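Long-range contacts in pyruvate kinase 1 (Trypanosoma brucei brucei, PDB 4KCT), which catalyses phosphoryl transfer from phosphoenolpyruvate to ADP, giving pyruvate and ATP, and also has an intrinsic decarboxylase activity toward oxaloacetate: residues T297-E301 and E313-V317; C327-S331 and V343-M347; V148-R152 and C164-H170; D106-T112 and T121-I127. All coordinates share one frame; numbering follows the deposited sequence.

Overall arrangement
Contacts 1 and 2 belong to the TIM barrel, and contacts 3 and 4 to the small beta domain that pyruvate kinases carry as a lid. Contact 1 joins the loop after strand 293-296 to helix 311-323; contact 2 joins the next strand, 327-330, to helix 340-356. Their centres are about 8 Å apart, and L300 packs on V343 and M347. Both reach the pyruvate pocket, through T297 and M329. Contacts 3 and 4 have centres about 11 Å apart in one mixed sheet, where strands 161-166 and 107-111 are neighbours; V166 N and C164 N probably bond to D106 O and V108 O. Contacts 2 and 4 lie farthest apart, about 41 Å between centres.

Contact 1 of 4, residues T297-E301 and E313-V317; sequences TQMLE and EVSDV. With PYR (pyruvic acid), chain E.
E313 reaches the loop 297-301 along the whole length of its side chain; this loop follows the seventh strand of the TIM barrel, 293-296, and leads to the residue's own helix, 311-323. CB and CG both lie 3.3 Å from M299 O, CG being placed opposite the carbonyl carbon about the first torsion (chi1 -78°), and CB also touches L300 CD2 at 3.8 Å. CD comes up against the backbone between L300 and E301. The carboxylate then divides its work. OE1 bonds to S302 OG and T310 N, while OE2 accepts from a water at 2.8 Å that also donates to Q298 O. A glutamate suits this place because its aliphatic part can pack while its end gathers donors. Deeper along the helix, M299 runs across D316 at about a right angle, its methyl CE 3.4 Å from D316 OD2. V317 CG2 meets both M299 CB and L300 CG at 4.0 Å; flexible and branched apolar side chains fit together here. D316 OD2 forms a salt bridge with R263, whose NH2 also bonds to T297 O. T297 OG1 faces pyruvate O at a doubtfully short 2.4 Å. Buried acids held by arginine, water and backbone donors are probably kept ionised; R263, a residue of the pyruvate pocket, ties D316 to the ligand site, while D316 OD1 reaches S315 of the second subunit.

Contact 2 of 4, residues C327-S331 and V343-M347; sequences CVMLS and VVQYM
M347 slides its thioether between V328 and L330, running against the direction of both side chains. Its CG lies opposite the backbone N (chi1 -172°) and the chain stays extended through chi2, which carries the sulfur out from the helix to the strand. SD there meets V328 CG2 at 3.5 Å and L330 CG at 3.6 Å. The last torsion (chi3 -108°) turns CE across the strand direction, where it presses on L330 CD2 at 3.4 Å, tighter than usual for two carbons, and comes 3.8 Å from M329 O. An unbranched, pliable methionine can thread between the two side chains. L330 spreads its two methyls over different neighbours: CD1 meets V344 CG2 at 3.6 Å, while CD2 is also touched by V343 CG2 at 4.0 Å. The beta-branched valines give the helix compact, rigid faces to receive this leucine. V328 meets the thioether with CG2, and its CB lies near CE. M329 has its CB directed away from the helix, and its side chain touches pyruvate at the C-terminal end of the barrel. Strand 327-330, the eighth of the barrel, and helix 340-356 run nearly antiparallel, at 159° with axes 10.3 Å apart. Strands 293-296 and 23-27 flank the strand within the closed sheet, V343 and V344 also touch the short helix 332-335, and V344 lies on C26 of strand 23-27.

Contact 3 of 4, residues V148-R152 and C164-H170; sequences VMTLR and CHVNNHH
L151 and V166 form a non-hydrogen-bonded pair, and R152 and H165 a hydrogen-bonded one, in an antiparallel beta hairpin whose strand axes pass 4.5 Å apart at 143°. On the L151 and V166 face, L151 CD2 meets V166 CG2 at 3.6 Å, branched apolar groups suited to a buried sheet face. On the other face R152 NH1 lies over the H165 ring, 3.3 Å from CG, with guanidinium and ring planes 38° apart. Past V166 one more backbone bond, N167 N to T150 O at 2.9 Å, continues the pairing; then the N168 amide spans the gap. Its ND2 donates to V148 O at 2.7 Å, and OD1 accepts from T150 N on an in-plane lone pair. The amide thus bonds to backbone atoms on both sides of M149, at the classic bulge in which V148 and M149 both face V144. T150 OG1, set between its own N and carbonyl carbon (chi1 77°), donates to N167 OD1 at 2.9 Å. V148 CG1 sits over the face of the H170 ring, whose NE2 bonds to D145. A water accepts from R152 NE at 2.7 Å and, more weakly, from N167 ND2.

Contact 4 of 4, residues D106-T112 and T121-I127; sequences DIVCVTT and TKEKFYI
C109 bonds with both E123 and F125, starting a run of backbone hydrogen bonds in the parallel edge pair of the lid domain's mixed sheet; strand 124-126 is outermost within the chain, and 161-166 lies on the other side of 107-111. C109 N donates to E123 O at 3.0 Å; F125 N to C109 O, T111 N to F125 O and I127 N to T111 O follow. T121 OG1 shapes the entering chain, an ST turn through E123 N extended to an ST motif by K124 N. Among apolar contacts, V110 CG1 lies over one face of the F125 ring, 4.0 Å from its centroid, a CH-pi contact. Phenylalanine can offer that face because its ring stands between its own N and carbonyl carbon (chi1 70°). V108 CG2 reaches the same ring at CD2, 3.7 Å away. On the C109 and K124 face, the lysine's CE rests on T111 CB, while its charge meets Y116 in a cation-pi contact. D106 OD2 and K122 NZ make a long salt bridge of 3.8 Å, OD2 also taking A103 N. The buried apolar face and backbone bonds therefore probably hold this pair more than the long charge pair involving the exposed K122.

Contact 1 of 4, residues T297-E301 and E313-V317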
loop_
_atom_site.group_PDB
_atom_site.type_symbol
_atom_site.label_atom_id
_atom_site.label_comp_id
_atom_site.label_asym_id
_atom_site.label_seq_id
_atom_site.Cartn_x
_atom_site.Cartn_y
_atom_site.Cartn_z
ATOM N N THR A 297 11.644 -33.334 3.609
ATOM C CA THR A 297 10.938 -34.571 3.961
ATOM C C THR A 297 9.683 -34.814 3.126
ATOM O O THR A 297 8.763 -33.979 3.078
ATOM C CB THR A 297 10.644 -34.691 5.469
ATOM O OG1 THR A 297 11.887 -34.708 6.188
ATOM C CG2 THR A 297 9.866 -36.005 5.743
ATOM N N GLN A 298 9.734 -35.892 2.355
ATOM C CA GLN A 298 8.632 -36.324 1.490
ATOM C C GLN A 298 8.230 -35.352 0.398
ATOM O O GLN A 298 7.157 -35.516 -0.212
ATOM C CB GLN A 298 7.415 -36.754 2.312
ATOM C CG GLN A 298 7.674 -37.999 3.179
ATOM C CD GLN A 298 6.408 -38.467 3.900
ATOM O OE1 GLN A 298 5.572 -37.656 4.270
ATOM N NE2 GLN A 298 6.179 -39.783 3.899
ATOM N N MET A 299 9.173 -34.523 -0.039
ATOM C CA MET A 299 8.843 -33.555 -1.062
ATOM C C MET A 299 8.506 -34.218 -2.391
ATOM O O MET A 299 7.610 -33.779 -3.075
ATOM C CB MET A 299 9.957 -32.516 -1.226
ATOM C CG MET A 299 10.295 -31.838 0.105
ATOM S SD MET A 299 10.914 -30.167 -0.149
ATOM C CE MET A 299 9.423 -29.265 -0.548
ATOM N N LEU A 300 9.264 -35.262 -2.762
ATOM C CA LEU A 300 9.029 -35.972 -4.016
ATOM C C LEU A 300 9.018 -37.484 -3.747
ATOM O O LEU A 300 9.484 -38.273 -4.565
ATOM C CB LEU A 300 10.129 -35.623 -5.051
ATOM C CG LEU A 300 10.069 -34.189 -5.637
ATOM C CD1 LEU A 300 11.318 -33.922 -6.486
ATOM C CD2 LEU A 300 8.805 -34.004 -6.490
ATOM N N GLU A 301 8.365 -37.861 -2.657
ATOM C CA GLU A 301 8.471 -39.192 -2.076
ATOM C C GLU A 301 8.182 -40.322 -3.094
ATOM O O GLU A 301 8.873 -41.336 -3.133
ATOM C CB GLU A 301 7.510 -39.295 -0.886
ATOM C CG GLU A 301 7.629 -40.578 -0.085
ATOM C CD GLU A 301 8.990 -40.744 0.551
ATOM O OE1 GLU A 301 9.318 -41.883 0.948
ATOM O OE2 GLU A 301 9.716 -39.741 0.698
ATOM N N GLU A 313 3.152 -33.571 -5.133
ATOM C CA GLU A 313 4.579 -33.429 -4.928
ATOM C C GLU A 313 5.156 -32.248 -5.700
ATOM O O GLU A 313 5.976 -31.462 -5.173
ATOM C CB GLU A 313 5.298 -34.754 -5.260
ATOM C CG GLU A 313 5.145 -35.747 -4.114
ATOM C CD GLU A 313 5.343 -37.207 -4.517
ATOM O OE1 GLU A 313 5.611 -37.492 -5.728
ATOM O OE2 GLU A 313 5.146 -38.075 -3.624
ATOM N N VAL A 314 4.751 -32.103 -6.944
ATOM C CA VAL A 314 5.197 -30.962 -7.698
ATOM C C VAL A 314 4.807 -29.678 -7.003
ATOM O O VAL A 314 5.622 -28.748 -6.864
ATOM C CB VAL A 314 4.650 -30.976 -9.130
ATOM C CG1 VAL A 314 4.921 -29.628 -9.794
ATOM C CG2 VAL A 314 5.297 -32.101 -9.910
ATOM N N SER A 315 3.567 -29.613 -6.533
ATOM C CA SER A 315 3.112 -28.386 -5.921
ATOM C C SER A 315 3.812 -28.098 -4.567
ATOM O O SER A 315 4.129 -26.954 -4.257
ATOM C CB SER A 315 1.601 -28.370 -5.811
ATOM O OG SER A 315 1.174 -28.390 -4.488
ATOM N N ASP A 316 4.116 -29.149 -3.820
ATOM C CA ASP A 316 4.866 -29.009 -2.568
ATOM C C ASP A 316 6.229 -28.339 -2.817
ATOM O O ASP A 316 6.636 -27.418 -2.074
ATOM C CB ASP A 316 5.079 -30.406 -1.957
ATOM C CG ASP A 316 5.664 -30.356 -0.539
ATOM O OD1 ASP A 316 5.251 -29.502 0.282
ATOM O OD2 ASP A 316 6.567 -31.158 -0.256
ATOM N N VAL A 317 6.976 -28.843 -3.786
ATOM C CA VAL A 317 8.272 -28.215 -4.100
ATOM C C VAL A 317 8.099 -26.743 -4.531
ATOM O O VAL A 317 8.799 -25.841 -4.020
ATOM C CB VAL A 317 9.065 -29.029 -5.148
ATOM C CG1 VAL A 317 10.350 -28.306 -5.543
ATOM C CG2 VAL A 317 9.390 -30.434 -4.596
HETATM C C PYR E . 12.504 -35.072 9.589
HETATM O O PYR E . 11.802 -34.656 8.627
HETATM O OXT PYR E . 11.956 -35.381 10.686
HETATM C CA PYR E . 13.996 -35.073 9.478
HETATM O O3 PYR E . 14.696 -35.512 10.409
HETATM C CB PYR E . 14.650 -34.434 8.280
HETATM O O HOH W 1 4.877 -37.125 -0.995
#

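Contact 2 of 4, residues C327-S331 and V343-M347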
loop_
_atom_site.group_PDB
_atom_site.type_symbol
_atom_site.label_atom_id
_atom_site.label_comp_id
_atom_site.label_asym_id
_atom_site.label_seq_id
_atom_site.Cartn_x
_atom_site.Cartn_y
_atom_site.Cartn_z
ATOM N N CYS A 327 16.472 -23.637 0.258
ATOM C CA CYS A 327 16.784 -24.992 -0.161
ATOM C C CYS A 327 15.567 -25.872 -0.025
ATOM O O CYS A 327 14.771 -25.719 0.914
ATOM C CB CYS A 327 17.867 -25.618 0.738
ATOM S SG CYS A 327 19.392 -24.689 0.790
ATOM N N VAL A 328 15.562 -26.929 -0.833
ATOM C CA VAL A 328 14.683 -28.036 -0.654
ATOM C C VAL A 328 15.518 -29.310 -0.579
ATOM O O VAL A 328 16.673 -29.341 -1.003
ATOM C CB VAL A 328 13.664 -28.137 -1.830
ATOM C CG1 VAL A 328 12.605 -27.036 -1.681
ATOM C CG2 VAL A 328 14.370 -27.959 -3.166
ATOM N N MET A 329 14.978 -30.329 0.054
ATOM C CA MET A 329 15.806 -31.454 0.427
ATOM C C MET A 329 15.179 -32.758 -0.027
ATOM O O MET A 329 13.940 -32.857 -0.171
ATOM C CB MET A 329 16.022 -31.483 1.925
ATOM C CG MET A 329 16.951 -32.601 2.371
ATOM S SD MET A 329 17.414 -32.349 4.086
ATOM C CE MET A 329 16.538 -33.728 4.852
ATOM N N LEU A 330 16.042 -33.713 -0.354
ATOM C CA LEU A 330 15.626 -35.074 -0.685
ATOM C C LEU A 330 16.241 -36.057 0.322
ATOM O O LEU A 330 17.402 -35.888 0.765
ATOM C CB LEU A 330 16.056 -35.412 -2.140
ATOM C CG LEU A 330 15.434 -34.500 -3.212
ATOM C CD1 LEU A 330 16.198 -34.646 -4.531
ATOM C CD2 LEU A 330 13.949 -34.819 -3.419
ATOM N N SER A 331 15.451 -37.049 0.721
ATOM C CA SER A 331 15.910 -38.035 1.693
ATOM C C SER A 331 15.980 -39.406 1.057
ATOM O O SER A 331 16.878 -39.653 0.227
ATOM C CB SER A 331 15.021 -38.013 2.937
ATOM O OG SER A 331 15.169 -36.742 3.564
ATOM N N VAL A 343 14.896 -37.661 -10.036
ATOM C CA VAL A 343 14.219 -36.919 -8.964
ATOM C C VAL A 343 14.888 -35.552 -8.728
ATOM O O VAL A 343 14.202 -34.525 -8.660
ATOM C CB VAL A 343 14.040 -37.742 -7.648
ATOM C CG1 VAL A 343 15.363 -38.013 -6.974
ATOM C CG2 VAL A 343 13.126 -36.998 -6.673
ATOM N N VAL A 344 16.218 -35.522 -8.771
ATOM C CA VAL A 344 16.938 -34.253 -8.623
ATOM C C VAL A 344 16.676 -33.331 -9.817
ATOM O O VAL A 344 16.449 -32.138 -9.652
ATOM C CB VAL A 344 18.440 -34.465 -8.422
ATOM C CG1 VAL A 344 19.190 -33.131 -8.545
ATOM C CG2 VAL A 344 18.699 -35.141 -7.054
ATOM N N GLN A 345 16.662 -33.904 -11.016
ATOM C CA GLN A 345 16.347 -33.129 -12.212
ATOM C C GLN A 345 14.932 -32.534 -12.185
ATOM O O GLN A 345 14.750 -31.371 -12.527
ATOM C CB GLN A 345 16.568 -33.976 -13.485
ATOM C CG GLN A 345 18.055 -34.264 -13.759
ATOM C CD GLN A 345 18.252 -35.444 -14.714
ATOM O OE1 GLN A 345 17.328 -35.838 -15.402
ATOM N NE2 GLN A 345 19.431 -36.059 -14.676
ATOM N N TYR A 346 13.933 -33.321 -11.753
ATOM C CA TYR A 346 12.569 -32.775 -11.570
ATOM C C TYR A 346 12.583 -31.662 -10.547
ATOM O O TYR A 346 11.943 -30.627 -10.742
ATOM C CB TYR A 346 11.577 -33.849 -11.115
ATOM C CG TYR A 346 10.742 -34.420 -12.213
ATOM C CD1 TYR A 346 9.720 -33.682 -12.787
ATOM C CD2 TYR A 346 10.999 -35.700 -12.716
ATOM C CE1 TYR A 346 8.961 -34.204 -13.818
ATOM C CE2 TYR A 346 10.262 -36.216 -13.759
ATOM C CZ TYR A 346 9.212 -35.486 -14.272
ATOM O OH TYR A 346 8.483 -35.995 -15.313
ATOM N N MET A 347 13.238 -31.913 -9.411
ATOM C CA MET A 347 13.258 -30.926 -8.327
ATOM C C MET A 347 13.840 -29.593 -8.818
ATOM O O MET A 347 13.261 -28.533 -8.592
ATOM C CB MET A 347 14.089 -31.422 -7.140
ATOM C CG MET A 347 13.936 -30.489 -5.937
ATOM S SD MET A 347 14.497 -31.274 -4.390
ATOM C CE MET A 347 12.914 -31.555 -3.562
#

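Contact 3 of 4, residues V148-R152 and C164-H170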
loop_
_atom_site.group_PDB
_atom_site.type_symbol
_atom_site.label_atom_id
_atom_site.label_comp_id
_atom_site.label_asym_id
_atom_site.label_seq_id
_atom_site.Cartn_x
_atom_site.Cartn_y
_atom_site.Cartn_z
ATOM N N VAL A 148 2.124 -44.118 14.490
ATOM C CA VAL A 148 1.202 -45.101 13.897
ATOM C C VAL A 148 0.168 -45.630 14.887
ATOM O O VAL A 148 -0.973 -45.870 14.527
ATOM C CB VAL A 148 1.946 -46.288 13.231
ATOM C CG1 VAL A 148 0.952 -47.375 12.840
ATOM C CG2 VAL A 148 2.716 -45.811 12.000
ATOM N N MET A 149 0.578 -45.865 16.124
ATOM C CA MET A 149 -0.380 -46.175 17.163
ATOM C C MET A 149 -0.496 -44.991 18.081
ATOM O O MET A 149 0.511 -44.372 18.432
ATOM C CB MET A 149 0.047 -47.418 17.977
ATOM C CG MET A 149 -0.925 -47.729 19.118
ATOM S SD MET A 149 -0.554 -49.246 20.039
ATOM C CE MET A 149 1.194 -49.196 20.046
ATOM N N THR A 150 -1.706 -44.702 18.527
ATOM C CA THR A 150 -1.890 -43.647 19.493
ATOM C C THR A 150 -2.619 -44.140 20.736
ATOM O O THR A 150 -3.506 -44.992 20.661
ATOM C CB THR A 150 -2.614 -42.422 18.895
ATOM O OG1 THR A 150 -3.992 -42.708 18.793
ATOM C CG2 THR A 150 -2.074 -42.085 17.503
ATOM N N LEU A 151 -2.141 -43.688 21.885
ATOM C CA LEU A 151 -2.758 -43.984 23.170
ATOM C C LEU A 151 -3.288 -42.694 23.743
ATOM O O LEU A 151 -2.617 -41.659 23.674
ATOM C CB LEU A 151 -1.709 -44.562 24.138
ATOM C CG LEU A 151 -0.815 -45.673 23.578
ATOM C CD1 LEU A 151 0.379 -45.914 24.505
ATOM C CD2 LEU A 151 -1.614 -46.933 23.440
ATOM N N ARG A 152 -4.458 -42.762 24.367
ATOM C CA ARG A 152 -4.949 -41.670 25.186
ATOM C C ARG A 152 -4.671 -41.982 26.633
ATOM O O ARG A 152 -4.994 -43.069 27.107
ATOM C CB ARG A 152 -6.459 -41.492 24.992
ATOM C CG ARG A 152 -7.060 -40.406 25.883
ATOM C CD ARG A 152 -8.524 -40.142 25.533
ATOM N NE ARG A 152 -9.254 -41.381 25.265
ATOM C CZ ARG A 152 -9.912 -42.080 26.185
ATOM N NH1 ARG A 152 -10.515 -43.214 25.853
ATOM N NH2 ARG A 152 -9.971 -41.645 27.435
ATOM N N CYS A 164 -3.560 -46.184 30.064
ATOM C CA CYS A 164 -3.793 -45.596 28.732
ATOM C C CYS A 164 -4.835 -46.401 27.956
ATOM O O CYS A 164 -5.021 -47.595 28.190
ATOM C CB CYS A 164 -2.490 -45.547 27.923
ATOM S SG CYS A 164 -1.201 -44.498 28.643
ATOM N N HIS A 165 -5.473 -45.748 27.000
ATOM C CA HIS A 165 -6.472 -46.390 26.162
ATOM C C HIS A 165 -5.929 -46.476 24.766
ATOM O O HIS A 165 -5.555 -45.463 24.192
ATOM C CB HIS A 165 -7.750 -45.547 26.177
ATOM C CG HIS A 165 -8.798 -45.997 25.181
ATOM N ND1 HIS A 165 -8.762 -45.643 23.872
ATOM C CD2 HIS A 165 -9.997 -46.704 25.362
ATOM C CE1 HIS A 165 -9.862 -46.125 23.245
ATOM N NE2 HIS A 165 -10.613 -46.772 24.155
ATOM N N VAL A 166 -5.820 -47.685 24.231
ATOM C CA VAL A 166 -5.327 -47.866 22.851
ATOM C C VAL A 166 -6.377 -47.418 21.836
ATOM O O VAL A 166 -7.542 -47.824 21.926
ATOM C CB VAL A 166 -4.972 -49.337 22.583
ATOM C CG1 VAL A 166 -4.639 -49.549 21.095
ATOM C CG2 VAL A 166 -3.811 -49.765 23.474
ATOM N N ASN A 167 -5.964 -46.602 20.861
ATOM C CA ASN A 167 -6.907 -46.021 19.899
ATOM C C ASN A 167 -7.064 -46.830 18.633
ATOM O O ASN A 167 -8.095 -46.764 17.990
ATOM C CB ASN A 167 -6.535 -44.586 19.543
ATOM C CG ASN A 167 -6.798 -43.626 20.671
ATOM O OD1 ASN A 167 -6.065 -42.653 20.847
ATOM N ND2 ASN A 167 -7.738 -43.969 21.529
ATOM N N ASN A 168 -6.031 -47.562 18.244
ATOM C CA ASN A 168 -6.078 -48.266 16.968
ATOM C C ASN A 168 -5.294 -49.566 16.958
ATOM O O ASN A 168 -4.481 -49.813 17.853
ATOM C CB ASN A 168 -5.641 -47.346 15.820
ATOM C CG ASN A 168 -4.283 -46.710 16.058
ATOM O OD1 ASN A 168 -4.085 -45.965 17.019
ATOM N ND2 ASN A 168 -3.376 -46.916 15.124
ATOM N N HIS A 169 -5.612 -50.437 16.001
ATOM C CA HIS A 169 -4.920 -51.721 15.859
ATOM C C HIS A 169 -3.470 -51.471 15.543
ATOM O O HIS A 169 -3.165 -50.670 14.689
ATOM C CB HIS A 169 -5.552 -52.557 14.730
ATOM C CG HIS A 169 -6.862 -53.211 15.110
ATOM N ND1 HIS A 169 -8.063 -52.683 14.777
ATOM C CD2 HIS A 169 -7.133 -54.405 15.792
ATOM C CE1 HIS A 169 -9.050 -53.499 15.212
ATOM N NE2 HIS A 169 -8.483 -54.551 15.830
ATOM N N HIS A 170 -2.568 -52.152 16.246
ATOM C CA HIS A 170 -1.148 -52.098 15.928
ATOM C C HIS A 170 -0.388 -53.225 16.574
ATOM O O HIS A 170 -0.763 -53.706 17.643
ATOM C CB HIS A 170 -0.550 -50.760 16.343
ATOM C CG HIS A 170 0.745 -50.434 15.644
ATOM N ND1 HIS A 170 0.884 -50.509 14.303
ATOM C CD2 HIS A 170 2.007 -50.129 16.150
ATOM C CE1 HIS A 170 2.159 -50.240 13.971
ATOM N NE2 HIS A 170 2.830 -49.955 15.093
HETATM O O HOH W 2 -9.537 -42.497 22.813
#

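Contact 4 of 4, residues D106-T112 and T121-I127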
loop_
_atom_site.group_PDB
_atom_site.type_symbol
_atom_site.label_atom_id
_atom_site.label_comp_id
_atom_site.label_asym_id
_atom_site.label_seq_id
_atom_site.Cartn_x
_atom_site.Cartn_y
_atom_site.Cartn_z
ATOM N N ASP A 106 -8.262 -51.521 24.092
ATOM C CA ASP A 106 -7.321 -52.149 25.027
ATOM C C ASP A 106 -6.825 -51.107 26.027
ATOM O O ASP A 106 -6.559 -49.953 25.666
ATOM C CB ASP A 106 -6.118 -52.755 24.285
ATOM C CG ASP A 106 -6.438 -54.090 23.639
ATOM O OD1 ASP A 106 -7.569 -54.580 23.825
ATOM O OD2 ASP A 106 -5.570 -54.625 22.905
ATOM N N ILE A 107 -6.729 -51.514 27.282
ATOM C CA ILE A 107 -6.234 -50.648 28.342
ATOM C C ILE A 107 -4.848 -51.152 28.739
ATOM O O ILE A 107 -4.673 -52.347 29.003
ATOM C CB ILE A 107 -7.172 -50.677 29.560
ATOM C CG1 ILE A 107 -8.557 -50.114 29.193
ATOM C CG2 ILE A 107 -6.562 -49.934 30.745
ATOM C CD1 ILE A 107 -8.542 -48.655 28.782
ATOM N N VAL A 108 -3.844 -50.288 28.620
ATOM C CA VAL A 108 -2.454 -50.700 28.820
ATOM C C VAL A 108 -1.772 -49.711 29.767
ATOM O O VAL A 108 -2.036 -48.510 29.706
ATOM C CB VAL A 108 -1.691 -50.787 27.467
ATOM C CG1 VAL A 108 -1.683 -49.438 26.762
ATOM C CG2 VAL A 108 -0.266 -51.301 27.661
ATOM N N CYS A 109 -1.027 -50.231 30.740
ATOM C CA CYS A 109 -0.246 -49.383 31.595
ATOM C C CYS A 109 1.131 -49.143 30.981
ATOM O O CYS A 109 1.746 -50.067 30.442
ATOM C CB CYS A 109 -0.131 -49.986 33.005
ATOM S SG CYS A 109 -1.612 -49.701 34.016
ATOM N N VAL A 110 1.532 -47.875 30.909
ATOM C CA VAL A 110 2.867 -47.552 30.477
ATOM C C VAL A 110 3.655 -47.054 31.672
ATOM O O VAL A 110 3.124 -46.335 32.518
ATOM C CB VAL A 110 2.883 -46.515 29.324
ATOM C CG1 VAL A 110 2.164 -47.086 28.110
ATOM C CG2 VAL A 110 2.218 -45.211 29.758
ATOM N N THR A 111 4.855 -47.586 31.836
ATOM C CA THR A 111 5.630 -47.331 33.060
ATOM C C THR A 111 7.037 -46.833 32.746
ATOM O O THR A 111 7.608 -47.159 31.684
ATOM C CB THR A 111 5.705 -48.594 33.953
ATOM O OG1 THR A 111 6.374 -48.279 35.173
ATOM C CG2 THR A 111 6.452 -49.748 33.228
ATOM N N THR A 112 7.579 -45.993 33.631
ATOM C CA THR A 112 8.974 -45.584 33.532
ATOM C C THR A 112 9.834 -46.382 34.549
ATOM O O THR A 112 11.012 -46.108 34.729
ATOM C CB THR A 112 9.122 -44.066 33.788
ATOM O OG1 THR A 112 8.602 -43.751 35.092
ATOM C CG2 THR A 112 8.314 -43.289 32.748
ATOM N N THR A 121 4.278 -56.338 27.931
ATOM C CA THR A 121 3.157 -57.167 27.526
ATOM C C THR A 121 2.018 -56.267 27.056
ATOM O O THR A 121 2.140 -55.027 27.075
ATOM C CB THR A 121 2.645 -58.035 28.688
ATOM O OG1 THR A 121 2.017 -57.199 29.661
ATOM C CG2 THR A 121 3.780 -58.802 29.328
ATOM N N LYS A 122 0.924 -56.891 26.618
ATOM C CA LYS A 122 -0.329 -56.179 26.340
ATOM C C LYS A 122 -0.798 -55.378 27.560
ATOM O O LYS A 122 -1.501 -54.391 27.412
ATOM C CB LYS A 122 -1.413 -57.182 25.955
ATOM C CG LYS A 122 -2.346 -56.718 24.861
ATOM C CD LYS A 122 -3.050 -57.903 24.225
ATOM C CE LYS A 122 -4.279 -57.461 23.450
ATOM N NZ LYS A 122 -5.428 -58.382 23.684
ATOM N N GLU A 123 -0.436 -55.834 28.759
ATOM C CA GLU A 123 -0.930 -55.222 30.010
ATOM C C GLU A 123 -0.091 -54.017 30.421
ATOM O O GLU A 123 -0.568 -53.133 31.137
ATOM C CB GLU A 123 -0.903 -56.242 31.162
ATOM C CG GLU A 123 -2.169 -57.085 31.306
ATOM C CD GLU A 123 -2.333 -58.094 30.176
ATOM O OE1 GLU A 123 -3.411 -58.108 29.547
ATOM O OE2 GLU A 123 -1.377 -58.859 29.897
ATOM N N LYS A 124 1.210 -54.107 30.174
ATOM C CA LYS A 124 2.142 -53.141 30.726
ATOM C C LYS A 124 3.459 -53.165 29.989
ATOM O O LYS A 124 3.997 -54.231 29.691
ATOM C CB LYS A 124 2.369 -53.421 32.201
ATOM C CG LYS A 124 3.348 -52.485 32.865
ATOM C CD LYS A 124 3.404 -52.825 34.342
ATOM C CE LYS A 124 3.561 -51.597 35.196
ATOM N NZ LYS A 124 3.217 -51.913 36.609
ATOM N N PHE A 125 3.942 -51.991 29.604
ATOM C CA PHE A 125 5.257 -51.915 28.989
ATOM C C PHE A 125 5.983 -50.621 29.332
ATOM O O PHE A 125 5.393 -49.677 29.880
ATOM C CB PHE A 125 5.181 -52.140 27.460
ATOM C CG PHE A 125 4.516 -51.017 26.701
ATOM C CD1 PHE A 125 5.229 -49.881 26.342
ATOM C CD2 PHE A 125 3.185 -51.132 26.288
ATOM C CE1 PHE A 125 4.634 -48.867 25.581
ATOM C CE2 PHE A 125 2.585 -50.143 25.518
ATOM C CZ PHE A 125 3.298 -48.988 25.184
ATOM N N TYR A 126 7.272 -50.605 29.043
ATOM C CA TYR A 126 8.176 -49.617 29.580
ATOM C C TYR A 126 8.403 -48.514 28.516
ATOM O O TYR A 126 8.485 -48.806 27.313
ATOM C CB TYR A 126 9.501 -50.303 29.912
ATOM C CG TYR A 126 10.639 -49.369 30.227
ATOM C CD1 TYR A 126 10.727 -48.753 31.471
ATOM C CD2 TYR A 126 11.717 -49.224 29.336
ATOM C CE1 TYR A 126 11.797 -47.935 31.787
ATOM C CE2 TYR A 126 12.832 -48.470 29.680
ATOM C CZ TYR A 126 12.850 -47.806 30.894
ATOM O OH TYR A 126 13.930 -47.051 31.244
ATOM N N ILE A 127 8.541 -47.271 28.974
ATOM C CA ILE A 127 9.013 -46.169 28.113
ATOM C C ILE A 127 10.187 -45.489 28.820
ATOM O O ILE A 127 10.142 -45.293 30.038
ATOM C CB ILE A 127 7.862 -45.165 27.847
ATOM C CG1 ILE A 127 6.844 -45.781 26.889
ATOM C CG2 ILE A 127 8.388 -43.854 27.271
ATOM C CD1 ILE A 127 5.582 -44.934 26.712
HETATM O O HOH W 3 -4.289 -54.103 26.933
HETATM O O HOH W 4 11.996 -44.350 32.025
#